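Local coordinates for protein esterase A (Caulobacter crescentus, PDB 5GKV) that probably hydrolyses ester or beta-lactam substrates as a serine hydrolase with the fold shared by penicillin-binding proteins and class C beta-lactamases, at residues S213-V218 with W256-I261; K83-L88 with P271-L276; G39-R44 with D220-T225; E196-P201 with R289-P294. All coordinates share one frame; numbering follows the deposited sequence.

Contact 1: S213-V218 with W256-I261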
loop_
_atom_site.group_PDB
_atom_site.type_symbol
_atom_site.label_atom_id
_atom_site.label_comp_id
_atom_site.label_asym_id
_atom_site.label_seq_id
_atom_site.Cartn_x
_atom_site.Cartn_y
_atom_site.Cartn_z
ATOM N N SER A 213 -15.454 9.552 -14.032
ATOM C CA SER A 213 -16.582 10.111 -13.279
ATOM C C SER A 213 -16.232 10.406 -11.822
ATOM O O SER A 213 -16.933 11.194 -11.164
ATOM C CB SER A 213 -17.761 9.149 -13.314
ATOM O OG SER A 213 -17.386 7.904 -12.750
ATOM N N GLU A 214 -15.176 9.782 -11.301
ATOM C CA GLU A 214 -14.724 9.995 -9.931
ATOM C C GLU A 214 -13.615 11.035 -9.811
ATOM O O GLU A 214 -13.212 11.360 -8.686
ATOM C CB GLU A 214 -14.224 8.672 -9.335
ATOM C CG GLU A 214 -15.175 7.505 -9.518
ATOM C CD GLU A 214 -16.595 7.863 -9.149
ATOM O OE1 GLU A 214 -16.833 8.291 -7.994
ATOM O OE2 GLU A 214 -17.479 7.724 -10.021
ATOM N N HIS A 215 -13.103 11.560 -10.926
ATOM C CA HIS A 215 -11.883 12.365 -10.843
ATOM C C HIS A 215 -12.108 13.693 -10.132
ATOM O O HIS A 215 -11.177 14.216 -9.513
ATOM C CB HIS A 215 -11.303 12.615 -12.231
ATOM C CG HIS A 215 -10.663 11.405 -12.836
ATOM N ND1 HIS A 215 -9.879 11.464 -13.968
ATOM C CD2 HIS A 215 -10.705 10.101 -12.474
ATOM C CE1 HIS A 215 -9.467 10.248 -14.279
ATOM N NE2 HIS A 215 -9.950 9.402 -13.385
ATOM N N ASP A 216 -13.326 14.242 -10.181
ATOM C CA ASP A 216 -13.557 15.562 -9.602
ATOM C C ASP A 216 -13.482 15.566 -8.082
ATOM O O ASP A 216 -13.312 16.641 -7.495
ATOM C CB ASP A 216 -14.910 16.132 -10.047
ATOM C CG ASP A 216 -14.918 16.543 -11.521
ATOM O OD1 ASP A 216 -16.026 16.788 -12.068
ATOM O OD2 ASP A 216 -13.818 16.615 -12.128
ATOM N N ARG A 217 -13.601 14.410 -7.423
ATOM C CA ARG A 217 -13.482 14.377 -5.966
ATOM C C ARG A 217 -12.110 13.896 -5.499
ATOM O O ARG A 217 -11.933 13.602 -4.308
ATOM C CB ARG A 217 -14.597 13.521 -5.354
ATOM C CG ARG A 217 -14.572 12.038 -5.699
ATOM C CD ARG A 217 -15.969 11.425 -5.463
ATOM N NE ARG A 217 -16.025 9.988 -5.728
ATOM C CZ ARG A 217 -15.823 9.047 -4.807
ATOM N NH1 ARG A 217 -15.539 9.387 -3.554
ATOM N NH2 ARG A 217 -15.906 7.764 -5.132
ATOM N N VAL A 218 -11.143 13.818 -6.406
ATOM C CA VAL A 218 -9.775 13.451 -6.058
ATOM C C VAL A 218 -9.037 14.688 -5.555
ATOM O O VAL A 218 -9.039 15.736 -6.211
ATOM C CB VAL A 218 -9.059 12.833 -7.266
ATOM C CG1 VAL A 218 -7.552 12.688 -6.977
ATOM C CG2 VAL A 218 -9.669 11.489 -7.588
ATOM N N TRP A 256 -3.011 8.553 -15.579
ATOM C CA TRP A 256 -2.388 7.911 -14.426
ATOM C C TRP A 256 -3.435 7.426 -13.433
ATOM O O TRP A 256 -3.256 6.373 -12.808
ATOM C CB TRP A 256 -1.404 8.869 -13.745
ATOM C CG TRP A 256 -0.647 8.240 -12.609
ATOM C CD1 TRP A 256 0.523 7.531 -12.689
ATOM C CD2 TRP A 256 -1.011 8.262 -11.223
ATOM N NE1 TRP A 256 0.907 7.114 -11.434
ATOM C CE2 TRP A 256 -0.015 7.550 -10.517
ATOM C CE3 TRP A 256 -2.084 8.818 -10.508
ATOM C CZ2 TRP A 256 -0.057 7.382 -9.131
ATOM C CZ3 TRP A 256 -2.128 8.643 -9.142
ATOM C CH2 TRP A 256 -1.121 7.934 -8.465
ATOM N N ARG A 257 -4.547 8.157 -13.298
ATOM C CA ARG A 257 -5.650 7.682 -12.468
ATOM C C ARG A 257 -6.376 6.505 -13.106
ATOM O O ARG A 257 -6.749 5.554 -12.411
ATOM C CB ARG A 257 -6.625 8.823 -12.206
ATOM C CG ARG A 257 -5.993 9.949 -11.404
ATOM C CD ARG A 257 -6.937 11.117 -11.236
ATOM N NE ARG A 257 -6.232 12.239 -10.622
ATOM C CZ ARG A 257 -6.713 13.476 -10.534
ATOM N NH1 ARG A 257 -7.912 13.768 -11.022
ATOM N NH2 ARG A 257 -5.991 14.426 -9.956
ATOM N N ARG A 258 -6.581 6.554 -14.430
ATOM C CA ARG A 258 -7.452 5.593 -15.106
ATOM C C ARG A 258 -6.852 4.190 -15.136
ATOM O O ARG A 258 -7.578 3.196 -14.985
ATOM C CB ARG A 258 -7.747 6.054 -16.544
ATOM C CG ARG A 258 -8.814 7.139 -16.698
ATOM C CD ARG A 258 -9.203 7.340 -18.185
ATOM N NE ARG A 258 -8.192 8.089 -18.937
ATOM C CZ ARG A 258 -8.167 9.415 -19.056
ATOM N NH1 ARG A 258 -9.106 10.154 -18.481
ATOM N NH2 ARG A 258 -7.200 10.010 -19.752
ATOM N N VAL A 259 -5.542 4.081 -15.371
ATOM C CA VAL A 259 -4.910 2.772 -15.531
ATOM C C VAL A 259 -4.786 2.098 -14.170
ATOM O O VAL A 259 -5.157 2.673 -13.141
ATOM C CB VAL A 259 -3.534 2.887 -16.219
ATOM C CG1 VAL A 259 -3.694 3.404 -17.644
ATOM C CG2 VAL A 259 -2.586 3.795 -15.407
ATOM N N GLU A 260 -4.268 0.875 -14.151
ATOM C CA GLU A 260 -4.055 0.140 -12.911
ATOM C C GLU A 260 -2.561 0.055 -12.652
ATOM O O GLU A 260 -1.825 -0.521 -13.458
ATOM C CB GLU A 260 -4.648 -1.263 -12.991
ATOM C CG GLU A 260 -6.134 -1.292 -13.233
ATOM C CD GLU A 260 -6.694 -2.687 -13.018
ATOM O OE1 GLU A 260 -5.961 -3.538 -12.438
ATOM O OE2 GLU A 260 -7.851 -2.923 -13.429
ATOM N N ILE A 261 -2.118 0.631 -11.541
ATOM C CA ILE A 261 -0.742 0.467 -11.084
ATOM C C ILE A 261 -0.837 -0.019 -9.640
ATOM O O ILE A 261 -0.833 0.797 -8.704
ATOM C CB ILE A 261 0.057 1.773 -11.232
ATOM C CG1 ILE A 261 -0.017 2.274 -12.684
ATOM C CG2 ILE A 261 1.522 1.556 -10.795
ATOM C CD1 ILE A 261 0.693 3.599 -12.953
#
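The imidazole of His215 carries Arg257 on one face, CD sitting 3.9 Å from the ring centroid and only 2° off the normal, a CH-pi contact. At the ring edge, near its plane, Arg258 CG approaches CE1 of His215 at 4.0 Å. The guanidinium of Arg257 stands almost perpendicular to this ring, their planes 82° apart. Over one face of that guanidinium lies Val218 CG1, 3.7 Å from Arg257 CZ, while His215 CB lies in its plane at the edge. An extended chain from CG to NE lets Arg257 serve both neighbours, its methylene for the imidazole and its flat end for the valine. His215 NE2 is hydrogen-bonded to Leu210 O, which helps fix the ring's rotation, and Arg258 forms a salt bridge with Asp212. Within 213-218, Glu214 OE1 is gripped side-on by Arg217, with NE at 2.9 Å and NH2 donating to the same oxygen. Arg217 NH1 also pairs with Asp205. The arrangement is a surface contact of the penicillin-binding protein and beta-lactamase fold, joining the loop after strand 206-208 to the last turn of helix 253-258.

Contact 2: K83-L88 with P271-L276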
loop_
_atom_site.group_PDB
_atom_site.type_symbol
_atom_site.label_atom_id
_atom_site.label_comp_id
_atom_site.label_asym_id
_atom_site.label_seq_id
_atom_site.Cartn_x
_atom_site.Cartn_y
_atom_site.Cartn_z
ATOM N N LYS A 83 -0.024 -1.207 -2.092
ATOM C CA LYS A 83 0.584 -2.538 -2.068
ATOM C C LYS A 83 -0.062 -3.466 -1.045
ATOM O O LYS A 83 -0.038 -4.693 -1.223
ATOM C CB LYS A 83 2.091 -2.424 -1.784
ATOM C CG LYS A 83 2.855 -1.679 -2.878
ATOM C CD LYS A 83 4.357 -1.908 -2.753
ATOM C CE LYS A 83 5.103 -1.353 -3.966
ATOM N NZ LYS A 83 5.047 0.155 -4.002
ATOM N N ALA A 84 -0.622 -2.920 0.042
ATOM C CA ALA A 84 -1.339 -3.769 0.990
ATOM C C ALA A 84 -2.576 -4.377 0.343
ATOM O O ALA A 84 -2.944 -5.522 0.644
ATOM C CB ALA A 84 -1.731 -2.968 2.242
ATOM N N VAL A 85 -3.228 -3.622 -0.552
ATOM C CA VAL A 85 -4.386 -4.142 -1.279
ATOM C C VAL A 85 -3.950 -5.224 -2.262
ATOM O O VAL A 85 -4.584 -6.284 -2.362
ATOM C CB VAL A 85 -5.147 -3.005 -1.992
ATOM C CG1 VAL A 85 -6.381 -3.576 -2.771
ATOM C CG2 VAL A 85 -5.603 -1.944 -0.980
ATOM N N ALA A 86 -2.857 -4.986 -2.995
ATOM C CA ALA A 86 -2.345 -6.015 -3.890
ATOM C C ALA A 86 -2.001 -7.278 -3.114
ATOM O O ALA A 86 -2.299 -8.395 -3.559
ATOM C CB ALA A 86 -1.120 -5.488 -4.642
ATOM N N ALA A 87 -1.397 -7.117 -1.933
ATOM C CA ALA A 87 -1.021 -8.284 -1.144
ATOM C C ALA A 87 -2.250 -9.075 -0.721
ATOM O O ALA A 87 -2.257 -10.309 -0.794
ATOM C CB ALA A 87 -0.206 -7.860 0.071
ATOM N N LEU A 88 -3.303 -8.374 -0.293
ATOM C CA LEU A 88 -4.542 -9.045 0.080
ATOM C C LEU A 88 -5.124 -9.820 -1.098
ATOM O O LEU A 88 -5.570 -10.958 -0.938
ATOM C CB LEU A 88 -5.547 -8.011 0.608
ATOM C CG LEU A 88 -6.898 -8.466 1.191
ATOM C CD1 LEU A 88 -7.513 -7.306 1.922
ATOM C CD2 LEU A 88 -7.887 -8.902 0.156
ATOM N N PRO A 271 -11.528 5.625 5.892
ATOM C CA PRO A 271 -12.388 4.537 6.400
ATOM C C PRO A 271 -12.453 3.324 5.487
ATOM O O PRO A 271 -12.597 2.195 5.974
ATOM C CB PRO A 271 -13.766 5.207 6.534
ATOM C CG PRO A 271 -13.496 6.660 6.585
ATOM C CD PRO A 271 -12.287 6.883 5.738
ATOM N N ALA A 272 -12.413 3.520 4.169
ATOM C CA ALA A 272 -12.419 2.367 3.273
ATOM C C ALA A 272 -11.248 1.440 3.582
ATOM O O ALA A 272 -11.425 0.214 3.691
ATOM C CB ALA A 272 -12.387 2.827 1.815
ATOM N N LEU A 273 -10.049 2.008 3.780
ATOM C CA LEU A 273 -8.886 1.181 4.097
ATOM C C LEU A 273 -8.992 0.587 5.494
ATOM O O LEU A 273 -8.611 -0.574 5.715
ATOM C CB LEU A 273 -7.593 1.997 3.960
ATOM C CG LEU A 273 -7.270 2.415 2.518
ATOM C CD1 LEU A 273 -6.191 3.493 2.529
ATOM C CD2 LEU A 273 -6.833 1.205 1.690
ATOM N N ALA A 274 -9.500 1.359 6.452
ATOM C CA ALA A 274 -9.619 0.841 7.813
ATOM C C ALA A 274 -10.584 -0.335 7.862
ATOM O O ALA A 274 -10.352 -1.307 8.594
ATOM C CB ALA A 274 -10.062 1.958 8.776
ATOM N N ARG A 275 -11.671 -0.269 7.083
ATOM C CA ARG A 275 -12.616 -1.378 7.037
ATOM C C ARG A 275 -11.997 -2.601 6.367
ATOM O O ARG A 275 -12.141 -3.722 6.867
ATOM C CB ARG A 275 -13.894 -0.945 6.312
ATOM C CG ARG A 275 -14.673 0.137 7.049
ATOM C CD ARG A 275 -15.921 0.575 6.283
ATOM N NE ARG A 275 -16.781 -0.561 5.998
ATOM C CZ ARG A 275 -17.594 -0.645 4.944
ATOM N NH1 ARG A 275 -17.658 0.352 4.065
ATOM N NH2 ARG A 275 -18.335 -1.735 4.762
ATOM N N LEU A 276 -11.286 -2.401 5.251
ATOM C CA LEU A 276 -10.679 -3.530 4.551
ATOM C C LEU A 276 -9.628 -4.211 5.418
ATOM O O LEU A 276 -9.649 -5.440 5.591
ATOM C CB LEU A 276 -10.081 -3.069 3.213
ATOM C CG LEU A 276 -9.444 -4.185 2.365
ATOM C CD1 LEU A 276 -10.486 -5.214 1.958
ATOM C CD2 LEU A 276 -8.772 -3.610 1.141
#
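Two residues before Val85, which meets Leu273 and Leu276 across the contact, NZ of Lys83 is gripped by three oxygens: Pro171 O, Tyr169 OH and Ser263 O. These bonds hold the lysine amine in place, while Val85 and Leu88 of the same helix face helix 270-281. The two helices run in broadly the same direction, their axes inclined by 33° and 11.8 Å apart at closest approach. At that separation it is mainly the branch ends that meet. Leu88 and Leu276 reach for each other tip to tip, with Leu88 CD1 3.6 Å from Leu276 CD1. Each leucine holds CG anti to its own backbone N (chi1 of Leu88 is -175°), which carries the branch outward to its partner. Val85 crosses Leu276 at about a right angle, CG2 lying 4.2 Å from Leu276 CD2. The same CG2 methyl is 4.3 Å from Leu273 CD2. No polar bond spans the pair. Ile198 borders both Leu88 and Leu276, and Ile208 touches Val85. On another side, Ala274 and Pro271 lie against strand 42-49, so helix 270-281 is held between the sheet and helix 82-95. Lys83 belongs to the S-T-T-K sequence, consistent with the S-x-x-K motif that begins the central helix in penicillin-binding proteins and serine beta-lactamases.

Contact 3: G39-R44 with D220-T225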
loop_
_atom_site.group_PDB
_atom_site.type_symbol
_atom_site.label_atom_id
_atom_site.label_comp_id
_atom_site.label_asym_id
_atom_site.label_seq_id
_atom_site.Cartn_x
_atom_site.Cartn_y
_atom_site.Cartn_z
ATOM N N GLY A 39 1.074 21.843 9.464
ATOM C CA GLY A 39 1.542 20.481 9.253
ATOM C C GLY A 39 0.789 19.691 8.197
ATOM O O GLY A 39 1.242 18.606 7.797
ATOM N N GLU A 40 -0.339 20.218 7.723
ATOM C CA GLU A 40 -1.233 19.482 6.841
ATOM C C GLU A 40 -1.724 20.382 5.723
ATOM O O GLU A 40 -1.646 21.617 5.805
ATOM C CB GLU A 40 -2.465 18.947 7.603
ATOM C CG GLU A 40 -2.149 17.931 8.699
ATOM C CD GLU A 40 -1.873 16.519 8.162
ATOM O OE1 GLU A 40 -1.438 16.362 6.996
ATOM O OE2 GLU A 40 -2.099 15.554 8.926
ATOM N N LEU A 41 -2.272 19.738 4.688
ATOM C CA LEU A 41 -3.231 20.388 3.797
ATOM C C LEU A 41 -4.618 19.862 4.161
ATOM O O LEU A 41 -5.389 20.556 4.824
ATOM C CB LEU A 41 -2.891 20.133 2.328
ATOM C CG LEU A 41 -3.841 20.732 1.284
ATOM C CD1 LEU A 41 -3.970 22.261 1.497
ATOM C CD2 LEU A 41 -3.354 20.426 -0.134
ATOM N N GLY A 42 -4.923 18.622 3.781
ATOM C CA GLY A 42 -6.099 17.942 4.287
ATOM C C GLY A 42 -5.759 16.510 4.657
ATOM O O GLY A 42 -4.773 15.934 4.170
ATOM N N ALA A 43 -6.585 15.934 5.536
ATOM C CA ALA A 43 -6.298 14.581 5.996
ATOM C C ALA A 43 -7.548 13.943 6.585
ATOM O O ALA A 43 -8.478 14.624 7.038
ATOM C CB ALA A 43 -5.165 14.574 7.035
ATOM N N ARG A 44 -7.535 12.619 6.604
ATOM C CA ARG A 44 -8.582 11.848 7.258
ATOM C C ARG A 44 -7.928 10.670 7.965
ATOM O O ARG A 44 -7.013 10.030 7.421
ATOM C CB ARG A 44 -9.635 11.376 6.241
ATOM C CG ARG A 44 -10.913 10.807 6.859
ATOM C CD ARG A 44 -11.924 10.488 5.768
ATOM N NE ARG A 44 -13.242 10.114 6.281
ATOM C CZ ARG A 44 -14.266 9.823 5.476
ATOM N NH1 ARG A 44 -14.094 9.846 4.152
ATOM N NH2 ARG A 44 -15.434 9.493 5.980
ATOM N N ASP A 220 -6.180 17.380 -4.651
ATOM C CA ASP A 220 -4.855 17.842 -5.054
ATOM C C ASP A 220 -3.796 17.286 -4.119
ATOM O O ASP A 220 -4.011 17.147 -2.915
ATOM C CB ASP A 220 -4.732 19.373 -4.975
ATOM C CG ASP A 220 -5.591 20.101 -5.974
ATOM O OD1 ASP A 220 -6.076 19.481 -6.942
ATOM O OD2 ASP A 220 -5.763 21.319 -5.774
ATOM N N LEU A 221 -2.610 17.070 -4.661
ATOM C CA LEU A 221 -1.449 16.731 -3.861
ATOM C C LEU A 221 -0.524 17.934 -3.743
ATOM O O LEU A 221 -0.429 18.765 -4.651
ATOM C CB LEU A 221 -0.697 15.555 -4.487
ATOM C CG LEU A 221 -1.512 14.264 -4.584
ATOM C CD1 LEU A 221 -0.744 13.230 -5.379
ATOM C CD2 LEU A 221 -1.799 13.758 -3.173
ATOM N N MET A 222 0.137 18.030 -2.600
ATOM C CA MET A 222 1.235 18.961 -2.412
ATOM C C MET A 222 2.506 18.140 -2.292
ATOM O O MET A 222 2.630 17.315 -1.380
ATOM C CB MET A 222 1.020 19.828 -1.179
ATOM C CG MET A 222 2.042 20.937 -1.047
ATOM S SD MET A 222 1.738 21.908 0.433
ATOM C CE MET A 222 0.160 21.237 0.941
ATOM N N ARG A 223 3.432 18.353 -3.220
ATOM C CA ARG A 223 4.634 17.547 -3.295
ATOM C C ARG A 223 5.578 17.910 -2.145
ATOM O O ARG A 223 5.429 18.959 -1.510
ATOM C CB ARG A 223 5.301 17.731 -4.665
ATOM C CG ARG A 223 6.046 19.062 -4.895
ATOM C CD ARG A 223 5.154 20.320 -4.743
ATOM N NE ARG A 223 3.900 20.167 -5.471
ATOM C CZ ARG A 223 2.813 20.901 -5.281
ATOM N NH1 ARG A 223 2.775 21.861 -4.349
ATOM N NH2 ARG A 223 1.736 20.650 -6.013
ATOM N N PRO A 224 6.526 17.028 -1.818
ATOM C CA PRO A 224 7.329 17.235 -0.604
ATOM C C PRO A 224 8.175 18.497 -0.686
ATOM O O PRO A 224 8.565 18.941 -1.767
ATOM C CB PRO A 224 8.208 15.981 -0.541
ATOM C CG PRO A 224 7.473 14.957 -1.335
ATOM C CD PRO A 224 6.790 15.716 -2.437
ATOM N N THR A 225 8.452 19.074 0.487
ATOM C CA THR A 225 9.331 20.241 0.557
ATOM C C THR A 225 10.788 19.871 0.281
ATOM O O THR A 225 11.551 20.698 -0.233
ATOM C CB THR A 225 9.205 20.922 1.929
ATOM O OG1 THR A 225 9.705 20.054 2.954
ATOM C CG2 THR A 225 7.743 21.256 2.238
#
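This is a small apolar contact at the edge of the fold, where Leu41, just ahead of strand 42-49, meets Met222 in the long loop between strand 206-208 and helix 235-241. Its core is a single methyl laid against a leucine. Met222 CE comes within 3.5 Å of Leu41 CB and also approaches Leu41 CD2 at 3.8 Å, so the methyl lies along the side of the leucine from CB to CD2. Leu41 holds CG anti to its backbone N (chi1 178°), and the two side chains cross obliquely. Met222 is extended through its first two torsions and then folds back at the sulfur, where chi3 of -9° is nearly eclipsed. A crystal neighbour also touches Met222 and may influence this unusual torsion. Asp220 adds a looser approach, its backbone O lying 4.3 Å from Leu41 CD2.

The strand that follows Leu41 belongs to the antiparallel sheet of the beta-lactamase and penicillin-binding protein fold, flanked there by strands 52-60 and 356-362. Asn363, just past strand 356-362, links strand and loop: its backbone bonds to the backbone of both Gly42 and Met222, and its side chain reaches Gly42 N and Asp220 O. The carboxylate of Asp220 turns to another partner, OD2 accepting from the backbone N of Arg64. On the strand side, Glu40 points away from the loop and forms a salt bridge with Arg374 and a hydrogen bond with Tyr360.

Contact 4: E196-P201 with R289-P294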
loop_
_atom_site.group_PDB
_atom_site.type_symbol
_atom_site.label_atom_id
_atom_site.label_comp_id
_atom_site.label_asym_id
_atom_site.label_seq_id
_atom_site.Cartn_x
_atom_site.Cartn_y
_atom_site.Cartn_z
ATOM N N GLU A 196 -15.280 -5.913 -8.153
ATOM C CA GLU A 196 -16.396 -6.854 -8.276
ATOM C C GLU A 196 -16.590 -7.672 -7.007
ATOM O O GLU A 196 -17.726 -7.904 -6.581
ATOM C CB GLU A 196 -16.169 -7.798 -9.462
ATOM C CG GLU A 196 -16.354 -7.150 -10.809
ATOM C CD GLU A 196 -16.134 -8.123 -11.956
ATOM O OE1 GLU A 196 -15.641 -9.247 -11.705
ATOM O OE2 GLU A 196 -16.448 -7.752 -13.104
ATOM N N ASP A 197 -15.500 -8.137 -6.401
ATOM C CA ASP A 197 -15.592 -9.093 -5.307
ATOM C C ASP A 197 -15.633 -8.442 -3.932
ATOM O O ASP A 197 -16.089 -9.082 -2.972
ATOM C CB ASP A 197 -14.410 -10.073 -5.341
ATOM C CG ASP A 197 -14.446 -11.019 -6.549
ATOM O OD1 ASP A 197 -15.411 -10.990 -7.344
ATOM O OD2 ASP A 197 -13.482 -11.787 -6.712
ATOM N N ILE A 198 -15.164 -7.202 -3.799
ATOM C CA ILE A 198 -14.978 -6.623 -2.470
ATOM C C ILE A 198 -15.636 -5.253 -2.359
ATOM O O ILE A 198 -16.516 -5.048 -1.513
ATOM C CB ILE A 198 -13.482 -6.539 -2.111
ATOM C CG1 ILE A 198 -12.864 -7.950 -2.083
ATOM C CG2 ILE A 198 -13.298 -5.811 -0.784
ATOM C CD1 ILE A 198 -11.363 -7.984 -1.730
ATOM N N CYS A 199 -15.230 -4.308 -3.213
ATOM C CA CYS A 199 -15.622 -2.915 -2.985
ATOM C C CYS A 199 -17.072 -2.645 -3.364
ATOM O O CYS A 199 -17.788 -1.973 -2.613
ATOM C CB CYS A 199 -14.677 -1.980 -3.734
ATOM S SG CYS A 199 -13.015 -2.120 -2.999
ATOM N N GLU A 200 -17.535 -3.162 -4.501
ATOM C CA GLU A 200 -18.957 -3.005 -4.812
ATOM C C GLU A 200 -19.849 -3.715 -3.799
ATOM O O GLU A 200 -20.746 -3.061 -3.245
ATOM C CB GLU A 200 -19.236 -3.443 -6.256
ATOM C CG GLU A 200 -18.963 -2.336 -7.278
ATOM C CD GLU A 200 -19.029 -2.807 -8.731
ATOM O OE1 GLU A 200 -19.331 -4.000 -8.975
ATOM O OE2 GLU A 200 -18.767 -1.975 -9.632
ATOM N N PRO A 201 -19.665 -4.998 -3.479
ATOM C CA PRO A 201 -20.591 -5.631 -2.520
ATOM C C PRO A 201 -20.558 -5.017 -1.141
ATOM O O PRO A 201 -21.603 -4.946 -0.482
ATOM C CB PRO A 201 -20.119 -7.093 -2.475
ATOM C CG PRO A 201 -19.320 -7.283 -3.692
ATOM C CD PRO A 201 -18.708 -5.973 -4.030
ATOM N N ARG A 289 -19.253 -10.857 5.635
ATOM C CA ARG A 289 -18.800 -11.535 4.423
ATOM C C ARG A 289 -17.357 -11.994 4.613
ATOM O O ARG A 289 -16.482 -11.177 4.915
ATOM C CB ARG A 289 -18.921 -10.609 3.210
ATOM C CG ARG A 289 -18.365 -11.198 1.915
ATOM C CD ARG A 289 -18.599 -10.278 0.713
ATOM N NE ARG A 289 -20.015 -9.953 0.544
ATOM C CZ ARG A 289 -20.749 -10.299 -0.509
ATOM N NH1 ARG A 289 -20.203 -10.979 -1.511
ATOM N NH2 ARG A 289 -22.031 -9.957 -0.563
ATOM N N SER A 290 -17.106 -13.294 4.441
ATOM C CA SER A 290 -15.747 -13.819 4.548
ATOM C C SER A 290 -14.930 -13.454 3.306
ATOM O O SER A 290 -15.262 -13.870 2.191
ATOM C CB SER A 290 -15.772 -15.338 4.732
ATOM O OG SER A 290 -14.451 -15.840 4.909
ATOM N N LEU A 291 -13.873 -12.661 3.495
ATOM C CA LEU A 291 -12.942 -12.351 2.412
ATOM C C LEU A 291 -11.799 -13.349 2.309
ATOM O O LEU A 291 -11.237 -13.522 1.223
ATOM C CB LEU A 291 -12.344 -10.951 2.610
ATOM C CG LEU A 291 -13.370 -9.826 2.607
ATOM C CD1 LEU A 291 -12.691 -8.486 2.789
ATOM C CD2 LEU A 291 -14.137 -9.875 1.301
ATOM N N ILE A 292 -11.447 -14.000 3.414
ATOM C CA ILE A 292 -10.276 -14.867 3.499
ATOM C C ILE A 292 -10.375 -15.615 4.825
ATOM O O ILE A 292 -11.009 -15.124 5.768
ATOM C CB ILE A 292 -8.980 -14.035 3.399
ATOM C CG1 ILE A 292 -7.737 -14.925 3.356
ATOM C CG2 ILE A 292 -8.886 -13.032 4.573
ATOM C CD1 ILE A 292 -6.461 -14.191 2.936
ATOM N N THR A 293 -9.773 -16.803 4.917
ATOM C CA THR A 293 -9.783 -17.539 6.179
ATOM C C THR A 293 -8.681 -17.055 7.114
ATOM O O THR A 293 -7.696 -16.452 6.678
ATOM C CB THR A 293 -9.607 -19.043 5.930
ATOM O OG1 THR A 293 -8.227 -19.335 5.642
ATOM C CG2 THR A 293 -10.495 -19.506 4.783
ATOM N N PRO A 294 -8.820 -17.313 8.418
ATOM C CA PRO A 294 -7.705 -17.019 9.341
ATOM C C PRO A 294 -6.397 -17.669 8.927
ATOM O O PRO A 294 -5.329 -17.046 9.022
ATOM C CB PRO A 294 -8.213 -17.567 10.680
ATOM C CG PRO A 294 -9.726 -17.445 10.582
ATOM C CD PRO A 294 -10.067 -17.672 9.127
#
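Pro201 sets its CB over the centre of one face of the Arg289 guanidinium, 3.8 Å from Arg289 CZ. The arginine chain leaves the backbone extended, CG anti to N (chi1 175°), runs straight through the next torsion and then bends at chi3 (-56°), which brings the planar end onto the proline. This is apolar cover for a charged group, in a part of the contact exposed to solvent. Deeper in, Ile198 and Leu291 pass each other at a slant, with Ile198 CG1 4.1 Å from Leu291 CD2. In Ile198, CG1 lies anti to the carbonyl carbon (chi1 -62°), and Leu291 adopts the same choice for CG. The helix is irregular here, with a wider pi-type turn at 196-199 and a kink at Pro201, whose nitrogen has no hydrogen to donate. Thr293 OG1 caps Gly296 N at the start of helix 294-301. Around the pair, Ile292 touches Ala91 of helix 82-95, Leu291 O accepts from Arg92 NE of that helix, and Leu291 rests on Ala279 of helix 270-281, so the residues following the short hairpin strand 289-290 lie against three helices, 190-202 among them.

From the N terminus, residues 39-44 come first, and contact 3 closes the loop to 220-225. Residues 83-88 follow, closing with 271-276 in contact 2, and 196-201 then pairs with 289-294 in contact 4. Contact 1, joining 213-218 to 256-261, lies within the spans of both contact 2 and contact 4. Contact 3 crosses all three others, and contacts 2 and 4 cross each other. Those two share one apolar cluster, through Leu276, Leu88, Ile198 and Leu291. Contact 3 reaches contact 2 where Arg44 packs on Pro271, joining the sheet to helix 270-281. The long loop after strand 206-208 is tied in by contacts 1 and 3, whose segments adjoin there.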